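Local coordinates for protein beta-N-acetylglucosaminidase (PDB 3WO8) that probably hydrolyses terminal non-reducing N-acetyl-D-hexosamine residues from N-acetyl-beta-D-hexosaminides, as a TIM-barrel member of glycoside hydrolase family 3, at residues Ser51-Leu56 and Val82-Pro87; Leu63-Asp68 and Leu336-Met341; Val102-Ser107 and Tyr161-Val166; Ile113-Gly118 and Phe326-Ser331. All blocks are in the same frame, centred on the assembly; numbering follows the deposited sequence.

Contact 1: Ser51-Leu56 and Val82-Pro87; sequences SKEYLL and VLKYVP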
loop_
_atom_site.group_PDB
_atom_site.type_symbol
_atom_site.label_atom_id
_atom_site.label_comp_id
_atom_site.label_asym_id
_atom_site.label_seq_id
_atom_site.Cartn_x
_atom_site.Cartn_y
_atom_site.Cartn_z
ATOM N N SER B 51 9.742 -3.832 -1.846
ATOM C CA SER B 51 9.726 -3.753 -0.393
ATOM C C SER B 51 10.574 -2.631 0.181
ATOM O O SER B 51 10.595 -2.466 1.358
ATOM C CB SER B 51 10.186 -5.049 0.203
ATOM O OG SER B 51 11.580 -5.054 0.269
ATOM N N LYS B 52 11.275 -1.864 -0.620
ATOM C CA LYS B 52 12.056 -0.764 -0.068
ATOM C C LYS B 52 11.616 0.476 -0.837
ATOM O O LYS B 52 12.188 0.901 -1.846
ATOM C CB LYS B 52 13.528 -1.023 -0.268
ATOM C CG LYS B 52 14.101 -2.179 0.507
ATOM C CD LYS B 52 14.794 -1.646 1.748
ATOM C CE LYS B 52 14.700 -2.576 2.954
ATOM N NZ LYS B 52 15.063 -3.950 2.532
ATOM N N GLU B 53 10.560 1.068 -0.371
ATOM C CA GLU B 53 9.917 2.070 -1.163
ATOM C C GLU B 53 10.885 3.154 -1.693
ATOM O O GLU B 53 10.803 3.513 -2.863
ATOM C CB GLU B 53 8.764 2.628 -0.370
ATOM C CG GLU B 53 8.032 3.753 -1.000
ATOM C CD GLU B 53 6.713 3.965 -0.309
ATOM O OE1 GLU B 53 6.666 3.951 0.932
ATOM O OE2 GLU B 53 5.713 4.099 -1.011
ATOM N N TYR B 54 11.826 3.636 -0.890
ATOM C CA TYR B 54 12.682 4.695 -1.392
ATOM C C TYR B 54 13.486 4.196 -2.599
ATOM O O TYR B 54 13.710 4.952 -3.523
ATOM C CB TYR B 54 13.606 5.281 -0.327
ATOM C CG TYR B 54 14.630 4.307 0.128
ATOM C CD1 TYR B 54 15.838 4.169 -0.547
ATOM C CD2 TYR B 54 14.389 3.484 1.215
ATOM C CE1 TYR B 54 16.776 3.255 -0.125
ATOM C CE2 TYR B 54 15.308 2.565 1.650
ATOM C CZ TYR B 54 16.493 2.443 0.978
ATOM O OH TYR B 54 17.401 1.527 1.410
ATOM N N LEU B 55 13.891 2.936 -2.633
ATOM C CA LEU B 55 14.487 2.415 -3.872
ATOM C C LEU B 55 13.494 2.416 -5.026
ATOM O O LEU B 55 13.803 2.853 -6.105
ATOM C CB LEU B 55 14.950 0.969 -3.727
ATOM C CG LEU B 55 16.335 0.612 -3.233
ATOM C CD1 LEU B 55 16.471 -0.869 -3.559
ATOM C CD2 LEU B 55 17.442 1.466 -3.886
ATOM N N LEU B 56 12.313 1.856 -4.797
ATOM C CA LEU B 56 11.288 1.873 -5.814
ATOM C C LEU B 56 11.148 3.259 -6.400
ATOM O O LEU B 56 11.049 3.418 -7.600
ATOM C CB LEU B 56 9.936 1.427 -5.262
ATOM C CG LEU B 56 8.876 1.482 -6.350
ATOM C CD1 LEU B 56 9.275 0.607 -7.547
ATOM C CD2 LEU B 56 7.546 1.087 -5.798
ATOM N N VAL B 82 2.971 -8.617 -4.333
ATOM C CA VAL B 82 4.263 -7.965 -4.197
ATOM C C VAL B 82 4.191 -6.443 -4.021
ATOM O O VAL B 82 5.191 -5.808 -3.690
ATOM C CB VAL B 82 5.179 -8.275 -5.435
ATOM C CG1 VAL B 82 5.408 -9.770 -5.578
ATOM C CG2 VAL B 82 4.602 -7.753 -6.752
ATOM N N LEU B 83 3.031 -5.845 -4.238
ATOM C CA LEU B 83 2.873 -4.404 -4.172
ATOM C C LEU B 83 2.086 -4.067 -2.918
ATOM O O LEU B 83 0.931 -4.489 -2.774
ATOM C CB LEU B 83 2.093 -3.883 -5.353
ATOM C CG LEU B 83 2.652 -4.084 -6.763
ATOM C CD1 LEU B 83 1.581 -3.786 -7.819
ATOM C CD2 LEU B 83 3.836 -3.163 -6.988
ATOM N N LYS B 84 2.697 -3.321 -2.002
ATOM C CA LYS B 84 2.001 -2.938 -0.773
ATOM C C LYS B 84 0.765 -2.088 -1.039
ATOM O O LYS B 84 -0.215 -2.194 -0.322
ATOM C CB LYS B 84 2.927 -2.207 0.200
ATOM C CG LYS B 84 3.465 -0.858 -0.235
ATOM C CD LYS B 84 4.637 -0.429 0.668
ATOM C CE LYS B 84 4.244 0.413 1.883
ATOM N NZ LYS B 84 4.233 1.873 1.505
ATOM N N TYR B 85 0.811 -1.317 -2.122
ATOM C CA TYR B 85 -0.210 -0.365 -2.494
ATOM C C TYR B 85 -1.564 -0.945 -2.907
ATOM O O TYR B 85 -2.561 -0.250 -2.918
ATOM C CB TYR B 85 0.300 0.482 -3.645
ATOM C CG TYR B 85 1.694 0.993 -3.427
ATOM C CD1 TYR B 85 1.948 1.923 -2.441
ATOM C CD2 TYR B 85 2.766 0.540 -4.204
ATOM C CE1 TYR B 85 3.204 2.420 -2.232
ATOM C CE2 TYR B 85 4.054 1.024 -4.003
ATOM C CZ TYR B 85 4.263 1.971 -3.006
ATOM O OH TYR B 85 5.506 2.488 -2.762
ATOM N N VAL B 86 -1.608 -2.203 -3.271
ATOM C CA VAL B 86 -2.820 -2.757 -3.808
ATOM C C VAL B 86 -3.484 -3.528 -2.724
ATOM O O VAL B 86 -2.835 -4.285 -2.025
ATOM C CB VAL B 86 -2.528 -3.662 -5.028
ATOM C CG1 VAL B 86 -3.787 -4.339 -5.560
ATOM C CG2 VAL B 86 -1.912 -2.822 -6.130
ATOM N N PRO B 87 -4.785 -3.315 -2.552
ATOM C CA PRO B 87 -5.460 -4.112 -1.575
ATOM C C PRO B 87 -5.282 -5.542 -1.907
ATOM O O PRO B 87 -5.386 -5.924 -3.048
ATOM C CB PRO B 87 -6.908 -3.716 -1.750
ATOM C CG PRO B 87 -6.826 -2.272 -2.114
ATOM C CD PRO B 87 -5.585 -2.154 -2.972
#
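E53 and Y85 join two neighbouring elements of the TIM barrel: the first turn of helix 53-66, which leads into strand 70-72, and the loop that leaves that strand. K84 and Y85 sit in the middle of a type I turn running from L83 to V86, and both point toward the helix. The tight half of the contact is the rim of the Y85 ring. Its OH donates to E53 OE2, modelled at 2.4 Å, very short, so the length is doubtful. The carboxylate oxygen lies near the ring plane, while the carboxylate is turned by 46° against the ring. E53 reaches this place with CG anti to its own N (chi1 176°) and an extended chain beyond. L56 and Y85 reach toward each other from opposite directions, L56 CD2 lying in the ring plane 3.9 Å from Y85 CE2. I113 and V117 of helix 100-117 also pack on this tyrosine, which is buried. At K84 the contact is looser. This partly exposed lysine bends at chi3 and chi4 and crosses E53 at about a right angle; its NZ makes a salt bridge to E53 OE1 that is weak as a hydrogen bond, at 3.3 Å. The second subunit adds grips here: its S88 N also donates to E53 OE2, and its K84 O takes a weak bond from K84 NZ. The base of the lysine packs on the tyrosine, K84 CG standing 3.8 Å above the plane of the Y85 ring, over its centre.

Contact 2: Leu63-Asp68 and Leu336-Met341; sequences LSKEGD and LADVSM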
loop_
_atom_site.group_PDB
_atom_site.type_symbol
_atom_site.label_atom_id
_atom_site.label_comp_id
_atom_site.label_asym_id
_atom_site.label_seq_id
_atom_site.Cartn_x
_atom_site.Cartn_y
_atom_site.Cartn_z
ATOM N N LEU B 63 14.161 5.581 -14.325
ATOM C CA LEU B 63 13.650 5.062 -15.580
ATOM C C LEU B 63 13.014 6.203 -16.303
ATOM O O LEU B 63 13.007 6.290 -17.546
ATOM C CB LEU B 63 12.624 3.983 -15.363
ATOM C CG LEU B 63 13.241 2.737 -14.766
ATOM C CD1 LEU B 63 12.172 1.798 -14.214
ATOM C CD2 LEU B 63 14.090 2.031 -15.817
ATOM N N SER B 64 12.492 7.122 -15.520
ATOM C CA SER B 64 11.697 8.171 -16.101
ATOM C C SER B 64 12.580 9.098 -16.930
ATOM O O SER B 64 12.278 9.387 -18.081
ATOM C CB SER B 64 10.967 8.938 -15.003
ATOM O OG SER B 64 10.030 9.813 -15.567
ATOM N N LYS B 65 13.660 9.564 -16.313
ATOM C CA LYS B 65 14.698 10.367 -16.976
ATOM C C LYS B 65 15.397 9.668 -18.163
ATOM O O LYS B 65 15.838 10.354 -19.063
ATOM C CB LYS B 65 15.775 10.782 -15.966
ATOM C CG LYS B 65 15.313 11.775 -14.900
ATOM C CD LYS B 65 16.519 12.378 -14.164
ATOM C CE LYS B 65 16.405 12.308 -12.644
ATOM N NZ LYS B 65 15.372 13.255 -12.140
ATOM N N GLU B 66 15.481 8.335 -18.139
ATOM C CA GLU B 66 16.237 7.527 -19.120
ATOM C C GLU B 66 15.498 7.124 -20.372
ATOM O O GLU B 66 16.138 6.848 -21.349
ATOM C CB GLU B 66 16.730 6.200 -18.502
ATOM C CG GLU B 66 18.095 6.260 -17.841
ATOM C CD GLU B 66 19.241 6.502 -18.817
ATOM O OE1 GLU B 66 20.174 7.252 -18.448
ATOM O OE2 GLU B 66 19.216 5.941 -19.936
ATOM N N GLY B 67 14.179 7.007 -20.331
ATOM C CA GLY B 67 13.452 6.549 -21.506
ATOM C C GLY B 67 12.025 6.043 -21.346
ATOM O O GLY B 67 11.277 6.419 -20.440
ATOM N N ASP B 68 11.647 5.170 -22.249
ATOM C CA ASP B 68 10.278 4.800 -22.350
ATOM C C ASP B 68 10.280 3.293 -22.216
ATOM O O ASP B 68 10.818 2.620 -23.086
ATOM C CB ASP B 68 9.749 5.289 -23.697
ATOM C CG ASP B 68 8.284 4.997 -23.891
ATOM O OD1 ASP B 68 7.468 5.343 -23.009
ATOM O OD2 ASP B 68 7.925 4.444 -24.946
ATOM N N LEU B 336 8.327 11.542 -6.267
ATOM C CA LEU B 336 8.506 11.737 -4.867
ATOM C C LEU B 336 10.028 11.773 -4.567
ATOM O O LEU B 336 10.500 12.510 -3.718
ATOM C CB LEU B 336 7.705 10.702 -4.062
ATOM C CG LEU B 336 6.217 11.024 -4.101
ATOM C CD1 LEU B 336 5.317 9.893 -3.634
ATOM C CD2 LEU B 336 5.906 12.266 -3.286
ATOM N N ALA B 337 10.800 10.991 -5.291
ATOM C CA ALA B 337 12.264 11.120 -5.194
ATOM C C ALA B 337 12.700 12.542 -5.452
ATOM O O ALA B 337 13.489 13.120 -4.696
ATOM C CB ALA B 337 12.945 10.180 -6.177
ATOM N N ASP B 338 12.163 13.126 -6.513
ATOM C CA ASP B 338 12.605 14.446 -6.922
ATOM C C ASP B 338 12.176 15.435 -5.913
ATOM O O ASP B 338 12.978 16.322 -5.544
ATOM C CB ASP B 338 12.038 14.850 -8.281
ATOM C CG ASP B 338 12.448 13.927 -9.370
ATOM O OD1 ASP B 338 13.626 13.527 -9.415
ATOM O OD2 ASP B 338 11.588 13.587 -10.180
ATOM N N VAL B 339 10.926 15.304 -5.457
ATOM C CA VAL B 339 10.420 16.223 -4.451
ATOM C C VAL B 339 11.324 16.184 -3.236
ATOM O O VAL B 339 11.615 17.206 -2.643
ATOM C CB VAL B 339 8.997 15.864 -4.043
ATOM C CG1 VAL B 339 8.575 16.652 -2.811
ATOM C CG2 VAL B 339 8.064 16.163 -5.187
ATOM N N SER B 340 11.816 14.998 -2.886
ATOM C CA SER B 340 12.606 14.861 -1.680
ATOM C C SER B 340 13.960 15.496 -1.875
ATOM O O SER B 340 14.425 16.261 -0.999
ATOM C CB SER B 340 12.773 13.405 -1.276
ATOM O OG SER B 340 11.662 12.632 -1.714
ATOM N N MET B 341 14.587 15.162 -3.008
ATOM C CA MET B 341 15.877 15.748 -3.373
ATOM C C MET B 341 15.850 17.270 -3.256
ATOM O O MET B 341 16.678 17.875 -2.570
ATOM C CB MET B 341 16.270 15.375 -4.805
ATOM C CG MET B 341 17.692 15.841 -5.174
ATOM S SD MET B 341 19.034 15.148 -4.149
ATOM C CE MET B 341 19.708 16.440 -3.120
#
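Two helices that lie far apart in the sequence, the end of TIM-barrel helix 53-66 and the connecting helix 334-342 that leads into strand 345-347 of the mixed sheet, are bridged here by K65 and D338. The backbones stay well separated: the nearest CA atoms across the contact, those of K65 and D338, are 11.0 Å apart, and only 49 Å² is buried in all. The two side chains therefore have to span the gap, and they do so from opposite directions. K65 leaves its helix with CG anti to the carbonyl carbon (chi1 -68°), then bends at chi3 and chi4, which brings NZ to 3.2 Å from D338 OD1. This is a salt bridge, but weak as a hydrogen bond. The same OD1 has a second, also weak, donor in S61 OG, one turn earlier on helix 53-66, so a single carboxylate oxygen faces two groups of the barrel helix. Close by, helix 53-66 ends at G67, whose N still bonds to L63 O at 3.1 Å. G67 has phi 163°, and a side chain at these backbone angles would collide with the carbonyl O of E66. Helix 334-342 is regular at this point, as the bond from M341 N to A337 O at 2.9 Å attests, and the second subunit approaches it as well, N98 of that subunit donating to V339 O. Apolar packing of the two helices comes from L336 on M57; between these segments the contact is a single charged pair, probably a modest electrostatic link at the surface.

Contact 3: Val102-Ser107 and Tyr161-Val166; sequences VTYRYS and YLEGGV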
loop_
_atom_site.group_PDB
_atom_site.type_symbol
_atom_site.label_atom_id
_atom_site.label_comp_id
_atom_site.label_asym_id
_atom_site.label_seq_id
_atom_site.Cartn_x
_atom_site.Cartn_y
_atom_site.Cartn_z
ATOM N N VAL B 102 -16.995 -8.556 -10.546
ATOM C CA VAL B 102 -16.145 -8.204 -9.391
ATOM C C VAL B 102 -14.643 -8.318 -9.760
ATOM O O VAL B 102 -13.781 -7.561 -9.250
ATOM C CB VAL B 102 -16.494 -8.986 -8.089
ATOM C CG1 VAL B 102 -17.982 -8.960 -7.798
ATOM C CG2 VAL B 102 -16.059 -10.416 -8.157
ATOM N N THR B 103 -14.359 -9.259 -10.662
ATOM C CA THR B 103 -13.026 -9.487 -11.146
ATOM C C THR B 103 -12.591 -8.271 -11.934
ATOM O O THR B 103 -11.475 -7.751 -11.737
ATOM C CB THR B 103 -12.971 -10.764 -12.002
ATOM O OG1 THR B 103 -13.112 -11.929 -11.153
ATOM C CG2 THR B 103 -11.673 -10.828 -12.797
ATOM N N TYR B 104 -13.490 -7.822 -12.813
ATOM C CA TYR B 104 -13.308 -6.576 -13.544
ATOM C C TYR B 104 -12.976 -5.455 -12.531
ATOM O O TYR B 104 -12.046 -4.656 -12.729
ATOM C CB TYR B 104 -14.571 -6.215 -14.367
ATOM C CG TYR B 104 -14.497 -4.820 -14.972
ATOM C CD1 TYR B 104 -13.781 -4.588 -16.144
ATOM C CD2 TYR B 104 -15.098 -3.718 -14.341
ATOM C CE1 TYR B 104 -13.669 -3.307 -16.687
ATOM C CE2 TYR B 104 -14.987 -2.423 -14.867
ATOM C CZ TYR B 104 -14.279 -2.221 -16.042
ATOM O OH TYR B 104 -14.178 -0.953 -16.597
ATOM N N ARG B 105 -13.773 -5.423 -11.464
ATOM C CA ARG B 105 -13.721 -4.391 -10.432
ATOM C C ARG B 105 -12.364 -4.363 -9.758
ATOM O O ARG B 105 -11.748 -3.299 -9.667
ATOM C CB ARG B 105 -14.805 -4.671 -9.380
ATOM C CG ARG B 105 -15.629 -3.456 -9.027
ATOM C CD ARG B 105 -15.388 -2.879 -7.641
ATOM N NE ARG B 105 -16.543 -3.085 -6.762
ATOM C CZ ARG B 105 -16.817 -2.340 -5.690
ATOM N NH1 ARG B 105 -17.870 -2.626 -4.955
ATOM N NH2 ARG B 105 -16.029 -1.333 -5.318
ATOM N N TYR B 106 -11.913 -5.538 -9.298
ATOM C CA TYR B 106 -10.613 -5.674 -8.636
ATOM C C TYR B 106 -9.491 -5.230 -9.575
ATOM O O TYR B 106 -8.686 -4.325 -9.235
ATOM C CB TYR B 106 -10.357 -7.113 -8.208
ATOM C CG TYR B 106 -8.906 -7.352 -7.870
ATOM C CD1 TYR B 106 -8.349 -6.859 -6.681
ATOM C CD2 TYR B 106 -8.085 -8.042 -8.740
ATOM C CE1 TYR B 106 -7.004 -7.043 -6.376
ATOM C CE2 TYR B 106 -6.742 -8.226 -8.452
ATOM C CZ TYR B 106 -6.190 -7.727 -7.283
ATOM O OH TYR B 106 -4.838 -7.948 -7.046
ATOM N N SER B 107 -9.484 -5.859 -10.761
ATOM C CA SER B 107 -8.490 -5.591 -11.779
ATOM C C SER B 107 -8.376 -4.132 -12.044
ATOM O O SER B 107 -7.264 -3.630 -12.190
ATOM C CB SER B 107 -8.810 -6.334 -13.057
ATOM O OG SER B 107 -8.986 -7.707 -12.754
ATOM N N TYR B 161 -7.861 -4.244 -15.942
ATOM C CA TYR B 161 -6.513 -3.727 -15.893
ATOM C C TYR B 161 -6.310 -2.645 -16.949
ATOM O O TYR B 161 -5.579 -1.682 -16.740
ATOM C CB TYR B 161 -5.492 -4.845 -16.116
ATOM C CG TYR B 161 -5.251 -5.799 -14.957
ATOM C CD1 TYR B 161 -4.616 -5.376 -13.790
ATOM C CD2 TYR B 161 -5.622 -7.147 -15.040
ATOM C CE1 TYR B 161 -4.390 -6.263 -12.730
ATOM C CE2 TYR B 161 -5.409 -8.037 -13.973
ATOM C CZ TYR B 161 -4.790 -7.590 -12.821
ATOM O OH TYR B 161 -4.536 -8.459 -11.780
ATOM N N LEU B 162 -6.903 -2.807 -18.113
ATOM C CA LEU B 162 -6.704 -1.773 -19.144
ATOM C C LEU B 162 -7.449 -0.505 -18.769
ATOM O O LEU B 162 -6.936 0.594 -18.987
ATOM C CB LEU B 162 -7.165 -2.229 -20.518
ATOM C CG LEU B 162 -6.351 -3.379 -21.086
ATOM C CD1 LEU B 162 -7.262 -4.423 -21.731
ATOM C CD2 LEU B 162 -5.309 -2.831 -22.066
ATOM N N GLU B 163 -8.651 -0.659 -18.205
ATOM C CA GLU B 163 -9.445 0.493 -17.836
ATOM C C GLU B 163 -8.589 1.265 -16.842
ATOM O O GLU B 163 -8.484 2.473 -16.943
ATOM C CB GLU B 163 -10.791 0.078 -17.206
ATOM C CG GLU B 163 -12.036 0.885 -17.614
ATOM C CD GLU B 163 -11.846 2.405 -17.588
ATOM O OE1 GLU B 163 -12.085 3.025 -16.519
ATOM O OE2 GLU B 163 -11.477 2.981 -18.649
ATOM N N GLY B 164 -7.940 0.545 -15.912
ATOM C CA GLY B 164 -7.135 1.167 -14.835
ATOM C C GLY B 164 -5.838 1.828 -15.283
ATOM O O GLY B 164 -5.327 2.766 -14.650
ATOM N N GLY B 165 -5.258 1.341 -16.370
ATOM C CA GLY B 165 -4.041 1.968 -16.870
ATOM C C GLY B 165 -2.888 1.038 -17.116
ATOM O O GLY B 165 -1.805 1.506 -17.455
ATOM N N VAL B 166 -3.089 -0.266 -16.978
ATOM C CA VAL B 166 -2.000 -1.185 -17.260
ATOM C C VAL B 166 -2.363 -2.235 -18.299
ATOM O O VAL B 166 -3.481 -2.751 -18.338
ATOM C CB VAL B 166 -1.455 -1.876 -15.977
ATOM C CG1 VAL B 166 -1.083 -0.825 -14.946
ATOM C CG2 VAL B 166 -2.473 -2.860 -15.398
HETATM O O HOH W 1 -3.406 -7.409 -9.536
#
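S107 lies over one face of the Y161 ring, while Y106 and Y104 meet the other helix at separate places. S107 CB stands 3.9 Å from the centroid of the Y161 ring and only 14° off its normal, a CH-pi contact, while S107 O is 3.6 Å from Y161 CD1. The backbone directs CB toward the ring, whereas OG, anti to the carbonyl carbon (chi1 -53°), is turned back to T103 O. It donates there at 2.7 Å from above the carbonyl plane, and S107 N reaches the same oxygen from the opposite face. The tyrosine points its OH past Y106, whose side chain crosses it obliquely, and a water in the plane of the Y161 ring joins the two hydroxyls, 2.7 Å from Y161 OH and 2.9 Å from Y106 OH. A leucine in place of Y161 would probably leave this water without one of its anchors and S107 CB without an aromatic face to rest on. Y104 crosses E163 obliquely; its OH lies against the aliphatic CG of E163, whose carboxylate pairs instead with R108. The backbones run close, with S107 CA 4.9 Å from Y161 CA. A side chain at G164 would point toward helix 100-117, near S107 O. G165 takes positive phi as the C-prime residue of a Schellman motif, V166 N bonding to Y161 O at 2.9 Å, and the chain enters strand 167-173. Such close pairing of successive outer helices, each leading into a strand of the parallel sheet, belongs to the TIM-barrel fold.

Contact 4: Ile113-Gly118 and Phe326-Ser331; sequences IMEIVG and FAKKNS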
loop_
_atom_site.group_PDB
_atom_site.type_symbol
_atom_site.label_atom_id
_atom_site.label_comp_id
_atom_site.label_asym_id
_atom_site.label_seq_id
_atom_site.Cartn_x
_atom_site.Cartn_y
_atom_site.Cartn_z
ATOM N N ILE B 113 -4.168 1.669 -9.288
ATOM C CA ILE B 113 -3.056 1.831 -8.367
ATOM C C ILE B 113 -1.663 1.567 -8.996
ATOM O O ILE B 113 -0.705 2.290 -8.758
ATOM C CB ILE B 113 -3.299 0.980 -7.110
ATOM C CG1 ILE B 113 -4.510 1.575 -6.346
ATOM C CG2 ILE B 113 -2.062 1.001 -6.221
ATOM C CD1 ILE B 113 -5.016 0.664 -5.239
ATOM N N MET B 114 -1.547 0.528 -9.794
ATOM C CA MET B 114 -0.275 0.259 -10.424
ATOM C C MET B 114 0.131 1.486 -11.200
ATOM O O MET B 114 1.286 1.928 -11.190
ATOM C CB MET B 114 -0.400 -0.950 -11.349
ATOM C CG MET B 114 -0.274 -2.274 -10.627
ATOM S SD MET B 114 -1.041 -3.569 -11.597
ATOM C CE MET B 114 -1.258 -4.887 -10.403
ATOM N N GLU B 115 -0.866 2.082 -11.831
ATOM C CA GLU B 115 -0.626 3.202 -12.688
ATOM C C GLU B 115 -0.073 4.421 -11.974
ATOM O O GLU B 115 0.846 5.101 -12.462
ATOM C CB GLU B 115 -1.908 3.573 -13.363
ATOM C CG GLU B 115 -1.658 4.353 -14.622
ATOM C CD GLU B 115 -2.402 5.622 -14.608
ATOM O OE1 GLU B 115 -1.917 6.544 -13.910
ATOM O OE2 GLU B 115 -3.465 5.647 -15.263
ATOM N N ILE B 116 -0.673 4.700 -10.817
ATOM C CA ILE B 116 -0.276 5.814 -9.985
ATOM C C ILE B 116 1.154 5.602 -9.511
ATOM O O ILE B 116 1.938 6.551 -9.404
ATOM C CB ILE B 116 -1.245 5.949 -8.810
ATOM C CG1 ILE B 116 -2.523 6.592 -9.313
ATOM C CG2 ILE B 116 -0.663 6.822 -7.717
ATOM C CD1 ILE B 116 -3.706 6.501 -8.370
ATOM N N VAL B 117 1.474 4.346 -9.248
ATOM C CA VAL B 117 2.761 3.973 -8.701
ATOM C C VAL B 117 3.809 4.100 -9.799
ATOM O O VAL B 117 4.955 4.455 -9.546
ATOM C CB VAL B 117 2.700 2.515 -8.235
ATOM C CG1 VAL B 117 4.058 2.026 -7.833
ATOM C CG2 VAL B 117 1.757 2.337 -7.066
ATOM N N GLY B 118 3.411 3.759 -11.020
ATOM C CA GLY B 118 4.259 3.950 -12.171
ATOM C C GLY B 118 4.434 2.714 -13.016
ATOM O O GLY B 118 5.187 2.720 -13.956
ATOM N N PHE B 326 1.196 3.043 -26.854
ATOM C CA PHE B 326 -0.066 3.210 -26.124
ATOM C C PHE B 326 -0.005 2.944 -24.612
ATOM O O PHE B 326 -0.996 3.064 -23.932
ATOM C CB PHE B 326 -1.240 2.448 -26.784
ATOM C CG PHE B 326 -1.098 0.954 -26.821
ATOM C CD1 PHE B 326 -0.940 0.207 -25.670
ATOM C CD2 PHE B 326 -1.198 0.286 -28.032
ATOM C CE1 PHE B 326 -0.837 -1.178 -25.736
ATOM C CE2 PHE B 326 -1.093 -1.093 -28.104
ATOM C CZ PHE B 326 -0.917 -1.832 -26.951
ATOM N N ALA B 327 1.142 2.597 -24.068
ATOM C CA ALA B 327 1.229 2.402 -22.630
ATOM C C ALA B 327 1.276 3.756 -21.968
ATOM O O ALA B 327 1.868 4.687 -22.521
ATOM C CB ALA B 327 2.464 1.592 -22.271
ATOM N N LYS B 328 0.652 3.850 -20.794
ATOM C CA LYS B 328 0.759 5.026 -19.899
ATOM C C LYS B 328 2.219 5.397 -19.617
ATOM O O LYS B 328 3.098 4.555 -19.676
ATOM C CB LYS B 328 0.037 4.765 -18.560
ATOM C CG LYS B 328 -1.474 4.570 -18.658
ATOM C CD LYS B 328 -2.133 5.589 -19.574
ATOM C CE LYS B 328 -3.612 5.720 -19.269
ATOM N NZ LYS B 328 -4.277 6.550 -20.307
ATOM N N LYS B 329 2.466 6.651 -19.284
ATOM C CA LYS B 329 3.827 7.182 -19.295
ATOM C C LYS B 329 4.292 7.974 -18.068
ATOM O O LYS B 329 5.465 8.293 -17.974
ATOM C CB LYS B 329 3.998 8.061 -20.545
ATOM C CG LYS B 329 3.963 7.278 -21.862
ATOM C CD LYS B 329 4.737 7.976 -22.991
ATOM C CE LYS B 329 4.557 7.280 -24.338
ATOM N NZ LYS B 329 5.013 5.858 -24.306
ATOM N N ASN B 330 3.393 8.326 -17.158
ATOM C CA ASN B 330 3.744 9.154 -15.976
ATOM C C ASN B 330 4.929 8.603 -15.181
ATOM O O ASN B 330 5.185 7.398 -15.229
ATOM C CB ASN B 330 2.515 9.364 -15.066
ATOM C CG ASN B 330 2.060 8.089 -14.344
ATOM O OD1 ASN B 330 1.754 8.136 -13.143
ATOM N ND2 ASN B 330 1.983 6.962 -15.059
ATOM N N SER B 331 5.645 9.488 -14.466
ATOM C CA SER B 331 6.841 9.092 -13.635
ATOM C C SER B 331 6.473 8.291 -12.407
ATOM O O SER B 331 7.370 7.789 -11.679
ATOM C CB SER B 331 7.738 10.278 -13.187
ATOM O OG SER B 331 7.029 11.339 -12.604
#
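E115 meets K328 mainly through carbon: E115 CG lies 4.0 Å from K328 CG. E115 has CG anti to the backbone N (chi1 -158°) and bends at chi2, which lays its carboxylate along the lysine, E115 OE2 being 4.0 Å from K328 CE. The side chains cross obliquely, and the lysine tip runs on past the glutamate, leaving E115 OE2 and K328 NZ 5.2 Å apart, opposite charges near each other but not in contact. N330 approaches the backbone of E115, its CG 3.7 Å from E115 O and its amide plane turned 77° against the E115 carboxylate. With an alanine in place of E115, the methylenes of K328 would probably lose their neighbour and its ammonium a nearby negative charge. The carbonyl that N330 approaches belongs to the last turn of helix 100-117, which closes in a Schellman motif with G118, at positive phi (128°), as C-prime residue; G118 N also makes an ordinary helix bond to M114 O at 2.8 Å. Further out, the loop is pinned along its length: V117 and V333 pair by backbone hydrogen bonds, K328 O takes a weak bond from N120 ND2, and S331 OG bonds to R105 NH1 of the second subunit.

How the contacts relate
Contact 3 is the buried one, an aromatic face and a bridging water between two helices; contact 1 is partly buried, joining a tyrosine hydroxyl and a lysine to a carboxylate, with L56 packed on the ring. Contacts 2 and 4 lie at the surface: contact 2 is a lone salt bridge, and in contact 4 the opposite charges stay apart while chains pack through carbon. Helix 53-66 serves contacts 1 and 2, whose centres are about 16 Å apart, and helix 100-117 serves contacts 3 and 4. Contact 1 packs on contact 4 through Y85 CD2 and V117 CG2, 3.5 Å apart. A salt bridge from K329 NZ to D68 OD1, 2.8 Å, ties contact 4 to contact 2. All four also approach the second subunit.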